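Local atomic coordinates of alginate lyase (PDB entry 3NNB), a protein that probably cleaves alginate by beta-elimination at its uronic acid units, within a largely helical catalytic fold. Residues L131-W134 / K139-M142; A15-K20 / P24-A29. All coordinates share one frame; numbering follows the deposited sequence.

Contact 1 of 2, residues L131-W134 / K139-M142; sequences LNVW and KTKM
Trp134 and Met142 meet in a Met-aromatic contact where the last turns of helix 121-136 run into the loop that follows, within the helical-hairpin architecture of the six-hairpin clan to which alginate lyases of this family belong.

Backbone and hydroxyl hydrogen bonds fix the loop to the helix. Thr140 OG1 donates to Val133 O at 2.7 Å, arriving in the carbonyl plane on a lone pair. The hydroxyl reaches it from the site between the backbone N and the carbonyl carbon (chi1 55°). Threonine suits the place because its short hydroxyl can bond a carbonyl near the helix end. With the hydroxyl gone, as in an alanine here, Val133 O is likely to lose this donor and the loop one of its ties to the helix.

Two residues further along the loop, Met142 N donates to Trp134 O at 2.8 Å, the donor nitrogen sitting 21° out of the carbonyl plane. The same oxygen accepts from a water, which also donates to Thr140 O and lies over one face of the Trp134 ring, toward its rim. Lys141 CA adds a CA-H...O contact to Trp134 O at 3.4 Å.

Apolar contact completes the interface. The indole and the extended Met142 chain are both largely buried, with Leu101 and Met104 of helix 98-118 touching Trp134 and Tyr63 touching Met142. Met142, present as selenomethionine, lays its long, flexible chain obliquely beside the rigid indole, Met142 SE lying 3.9 Å from Trp134 CZ2. Trp134 NE1 is buried and has no hydrogen-bond partner in the model; Met142 SE approaches that nitrogen to 3.4 Å.

Contact 2 of 2, residues A15-K20 / P24-A29; sequences AKVKEK and PLYAPA
Val17 sets a methyl squarely over the aromatic ring of Tyr26, a CH-pi contact that joins the C-terminal part of helix 11-19 to the turn leading into helix 27-41. Its CG1 stands 3.8 Å from the ring centroid and only 11° off the ring normal, so the methyl faces the middle of the pi system. CG1 is anti to the backbone N (chi1 175°), which leaves CG2 as the second prong: it reaches toward the phenol end, 3.9 Å from Tyr26 CZ. A beta-branched valine suits this spot because its two methyls follow the flat ring along its length, the two side chains crossing at about a right angle. This is the tight, buried half of the contact.

The solvent side is looser and centred on Lys20, where the chain leaves helical geometry. Its backbone carbonyl lies at the ring edge, near the ring plane, with Lys20 O 3.5 Å from Tyr26 CD2; that oxygen is hydrogen-bonded by Ser23 OG. At the root of the side chain, Lys20 CB touches Tyr26 CD2 at 3.9 Å. The lysine chain then bends (chi3 72°), and its ammonium makes a salt bridge with Glu382 OE2, the same oxygen that is hydrogen-bonded to Tyr26 OH. Tyrosine therefore offers both a broad apolar face to the valine and a polar end to the side-chain carboxylate of Glu382, the last residue, whose negative charge the lysine probably helps to balance.

Among the neighbouring helices, the Val17-Tyr26 pair rests on Leu377 of helix 375-378, which also touches Ala29, while Phe117 of helix 98-118 packs against Val17 and so ties the start of the chain to the helical body.

Contacts 1 and 2 are separate, in series along the chain: their centres lie 34 Å apart and their nearest atoms about 17 Å. Helix 98-118 relates them, because contact 1, through Trp134, leans on its earlier part (Lys100, Leu101 and Met104) and contact 2, through Val17, on Phe117 near its end. Both sit well out from the middle of the molecule, 21 Å and 24 Å from the centre of the chain. Segment 131-134 has a link to the bound sodium ion: Leu131 touches Phe187, which forms the metal site with Glu182 and Ser184. Contact 2 instead brings the first helices up to the last residue, Glu382.

Contact 1 of 2, residues L131-W134 / K139-M142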
loop_
_atom_site.group_PDB
_atom_site.type_symbol
_atom_site.label_atom_id
_atom_site.label_comp_id
_atom_site.label_asym_id
_atom_site.label_seq_id
_atom_site.Cartn_x
_atom_site.Cartn_y
_atom_site.Cartn_z
ATOM N N LEU A 131 -6.419 -1.487 -16.771
ATOM C CA LEU A 131 -7.610 -1.577 -15.910
ATOM C C LEU A 131 -8.730 -2.421 -16.552
ATOM O O LEU A 131 -9.419 -3.172 -15.854
ATOM C CB LEU A 131 -8.136 -0.199 -15.632
ATOM C CG LEU A 131 -7.302 0.677 -14.720
ATOM C CD1 LEU A 131 -7.844 2.150 -14.683
ATOM C CD2 LEU A 131 -7.114 0.092 -13.268
ATOM N N ASN A 132 -8.947 -2.246 -17.859
ATOM C CA ASN A 132 -9.923 -3.082 -18.591
ATOM C C ASN A 132 -9.577 -4.554 -18.454
ATOM O O ASN A 132 -10.424 -5.389 -18.082
ATOM C CB ASN A 132 -9.964 -2.737 -20.105
ATOM C CG ASN A 132 -10.716 -1.462 -20.399
ATOM O OD1 ASN A 132 -11.622 -1.098 -19.675
ATOM N ND2 ASN A 132 -10.390 -0.821 -21.513
ATOM N N VAL A 133 -8.323 -4.868 -18.732
ATOM C CA VAL A 133 -7.884 -6.263 -18.726
ATOM C C VAL A 133 -8.004 -6.842 -17.312
ATOM O O VAL A 133 -8.494 -7.954 -17.118
ATOM C CB VAL A 133 -6.479 -6.420 -19.284
ATOM C CG1 VAL A 133 -5.981 -7.861 -19.072
ATOM C CG2 VAL A 133 -6.479 -6.033 -20.792
ATOM N N TRP A 134 -7.583 -6.083 -16.319
ATOM C CA TRP A 134 -7.562 -6.611 -14.948
ATOM C C TRP A 134 -8.922 -6.696 -14.267
ATOM O O TRP A 134 -9.195 -7.665 -13.550
ATOM C CB TRP A 134 -6.594 -5.812 -14.048
ATOM C CG TRP A 134 -6.377 -6.493 -12.734
ATOM C CD1 TRP A 134 -7.117 -6.371 -11.604
ATOM C CD2 TRP A 134 -5.416 -7.524 -12.476
ATOM N NE1 TRP A 134 -6.646 -7.234 -10.627
ATOM C CE2 TRP A 134 -5.629 -7.973 -11.155
ATOM C CE3 TRP A 134 -4.388 -8.104 -13.236
ATOM C CZ2 TRP A 134 -4.842 -8.968 -10.563
ATOM C CZ3 TRP A 134 -3.594 -9.073 -12.649
ATOM C CH2 TRP A 134 -3.848 -9.526 -11.337
ATOM N N LYS A 139 -13.572 -11.643 -20.194
ATOM C CA LYS A 139 -12.697 -12.774 -20.447
ATOM C C LYS A 139 -11.583 -12.890 -19.421
ATOM O O LYS A 139 -11.022 -13.968 -19.249
ATOM C CB LYS A 139 -12.102 -12.713 -21.868
ATOM C CG LYS A 139 -13.131 -13.064 -22.965
ATOM C CD LYS A 139 -12.444 -13.150 -24.337
ATOM C CE LYS A 139 -13.413 -12.930 -25.504
ATOM N NZ LYS A 139 -12.674 -12.886 -26.827
ATOM N N THR A 140 -11.206 -11.777 -18.799
ATOM C CA THR A 140 -9.958 -11.757 -18.027
ATOM C C THR A 140 -10.091 -11.159 -16.601
ATOM O O THR A 140 -9.140 -11.205 -15.817
ATOM C CB THR A 140 -8.844 -10.981 -18.727
ATOM O OG1 THR A 140 -9.281 -9.647 -19.038
ATOM C CG2 THR A 140 -8.353 -11.715 -19.983
ATOM N N LYS A 141 -11.260 -10.655 -16.235
ATOM C CA LYS A 141 -11.331 -9.846 -15.028
ATOM C C LYS A 141 -11.194 -10.640 -13.723
ATOM O O LYS A 141 -11.548 -11.814 -13.622
ATOM C CB LYS A 141 -12.618 -9.063 -14.957
ATOM C CG LYS A 141 -13.844 -9.920 -14.773
ATOM C CD LYS A 141 -15.078 -9.061 -14.712
ATOM C CE LYS A 141 -16.331 -9.890 -14.650
ATOM N NZ LYS A 141 -17.503 -8.995 -14.908
HETATM N N MSE A 142 -10.663 -9.940 -12.735
HETATM C CA MSE A 142 -10.572 -10.458 -11.373
HETATM C C MSE A 142 -11.901 -10.228 -10.650
HETATM O O MSE A 142 -12.405 -9.126 -10.631
HETATM C CB MSE A 142 -9.440 -9.789 -10.610
HETATM C CG MSE A 142 -9.344 -10.201 -9.165
HETATM SE SE MSE A 142 -7.919 -9.304 -8.209
HETATM C CE MSE A 142 -8.683 -9.363 -6.430
HETATM O O HOH W 1 -7.471 -10.034 -13.928
#

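Contact 2 of 2, residues A15-K20 / P24-A29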
loop_
_atom_site.group_PDB
_atom_site.type_symbol
_atom_site.label_atom_id
_atom_site.label_comp_id
_atom_site.label_asym_id
_atom_site.label_seq_id
_atom_site.Cartn_x
_atom_site.Cartn_y
_atom_site.Cartn_z
ATOM N N ALA A 15 -0.269 19.343 -6.770
ATOM C CA ALA A 15 -0.626 20.341 -7.784
ATOM C C ALA A 15 0.493 21.342 -7.951
ATOM O O ALA A 15 0.744 21.793 -9.083
ATOM C CB ALA A 15 -1.966 21.041 -7.429
ATOM N N LYS A 16 1.166 21.706 -6.864
ATOM C CA LYS A 16 2.278 22.650 -6.968
ATOM C C LYS A 16 3.498 22.024 -7.615
ATOM O O LYS A 16 4.192 22.658 -8.412
ATOM C CB LYS A 16 2.626 23.279 -5.604
ATOM C CG LYS A 16 1.505 24.094 -5.037
ATOM C CD LYS A 16 1.844 24.662 -3.678
ATOM C CE LYS A 16 0.741 25.642 -3.268
ATOM N NZ LYS A 16 0.864 26.127 -1.866
ATOM N N VAL A 17 3.770 20.759 -7.304
ATOM C CA VAL A 17 4.856 20.064 -7.956
ATOM C C VAL A 17 4.580 19.976 -9.460
ATOM O O VAL A 17 5.486 20.133 -10.243
ATOM C CB VAL A 17 5.089 18.635 -7.363
ATOM C CG1 VAL A 17 6.181 17.883 -8.160
ATOM C CG2 VAL A 17 5.456 18.699 -5.883
ATOM N N LYS A 18 3.324 19.724 -9.843
ATOM C CA LYS A 18 2.946 19.670 -11.258
ATOM C C LYS A 18 3.199 21.027 -11.935
ATOM O O LYS A 18 3.775 21.078 -13.036
ATOM C CB LYS A 18 1.462 19.256 -11.442
ATOM C CG LYS A 18 1.017 19.230 -12.952
ATOM C CD LYS A 18 -0.451 18.926 -13.140
ATOM C CE LYS A 18 -0.861 19.188 -14.590
ATOM N NZ LYS A 18 -2.022 18.363 -15.048
ATOM N N GLU A 19 2.786 22.120 -11.284
ATOM C CA GLU A 19 3.028 23.461 -11.892
ATOM C C GLU A 19 4.535 23.645 -12.129
ATOM O O GLU A 19 4.958 24.251 -13.122
ATOM C CB GLU A 19 2.540 24.613 -11.000
ATOM C CG GLU A 19 1.064 24.743 -10.823
ATOM C CD GLU A 19 0.673 25.958 -9.906
ATOM O OE1 GLU A 19 1.283 26.189 -8.824
ATOM O OE2 GLU A 19 -0.268 26.685 -10.274
ATOM N N LYS A 20 5.333 23.168 -11.165
ATOM C CA LYS A 20 6.778 23.348 -11.145
ATOM C C LYS A 20 7.528 22.131 -11.713
ATOM O O LYS A 20 8.693 21.982 -11.475
ATOM C CB LYS A 20 7.222 23.625 -9.694
ATOM C CG LYS A 20 6.650 24.938 -9.138
ATOM C CD LYS A 20 6.842 25.063 -7.646
ATOM C CE LYS A 20 8.280 25.321 -7.276
ATOM N NZ LYS A 20 8.512 25.529 -5.767
ATOM N N PRO A 24 14.196 23.119 -11.609
ATOM C CA PRO A 24 15.356 22.264 -11.357
ATOM C C PRO A 24 15.133 21.286 -10.229
ATOM O O PRO A 24 15.718 20.201 -10.231
ATOM C CB PRO A 24 16.458 23.279 -10.988
ATOM C CG PRO A 24 16.079 24.493 -11.699
ATOM C CD PRO A 24 14.580 24.549 -11.692
ATOM N N LEU A 25 14.257 21.649 -9.313
ATOM C CA LEU A 25 13.974 20.776 -8.199
ATOM C C LEU A 25 13.272 19.478 -8.641
ATOM O O LEU A 25 13.538 18.423 -8.053
ATOM C CB LEU A 25 13.132 21.493 -7.160
ATOM C CG LEU A 25 13.042 20.801 -5.809
ATOM C CD1 LEU A 25 14.420 20.431 -5.258
ATOM C CD2 LEU A 25 12.287 21.729 -4.868
ATOM N N TYR A 26 12.408 19.557 -9.666
ATOM C CA TYR A 26 11.524 18.406 -10.031
ATOM C C TYR A 26 11.821 17.772 -11.376
ATOM O O TYR A 26 11.436 16.620 -11.634
ATOM C CB TYR A 26 10.050 18.791 -9.930
ATOM C CG TYR A 26 9.672 19.267 -8.540
ATOM C CD1 TYR A 26 9.954 18.490 -7.405
ATOM C CD2 TYR A 26 9.074 20.507 -8.343
ATOM C CE1 TYR A 26 9.625 18.943 -6.133
ATOM C CE2 TYR A 26 8.755 20.970 -7.085
ATOM C CZ TYR A 26 9.046 20.204 -5.977
ATOM O OH TYR A 26 8.735 20.709 -4.737
ATOM N N ALA A 27 12.480 18.516 -12.263
ATOM C CA ALA A 27 12.668 18.008 -13.593
ATOM C C ALA A 27 13.337 16.627 -13.699
ATOM O O ALA A 27 12.891 15.796 -14.498
ATOM C CB ALA A 27 13.381 19.058 -14.472
ATOM N N PRO A 28 14.394 16.356 -12.909
ATOM C CA PRO A 28 15.017 15.017 -12.953
ATOM C C PRO A 28 14.043 13.870 -12.614
ATOM O O PRO A 28 14.022 12.827 -13.292
ATOM C CB PRO A 28 16.147 15.122 -11.928
ATOM C CG PRO A 28 16.473 16.589 -11.884
ATOM C CD PRO A 28 15.178 17.299 -12.089
ATOM N N ALA A 29 13.242 14.088 -11.591
ATOM C CA ALA A 29 12.250 13.091 -11.173
ATOM C C ALA A 29 11.125 12.958 -12.189
ATOM O O ALA A 29 10.634 11.851 -12.429
ATOM C CB ALA A 29 11.726 13.390 -9.762
#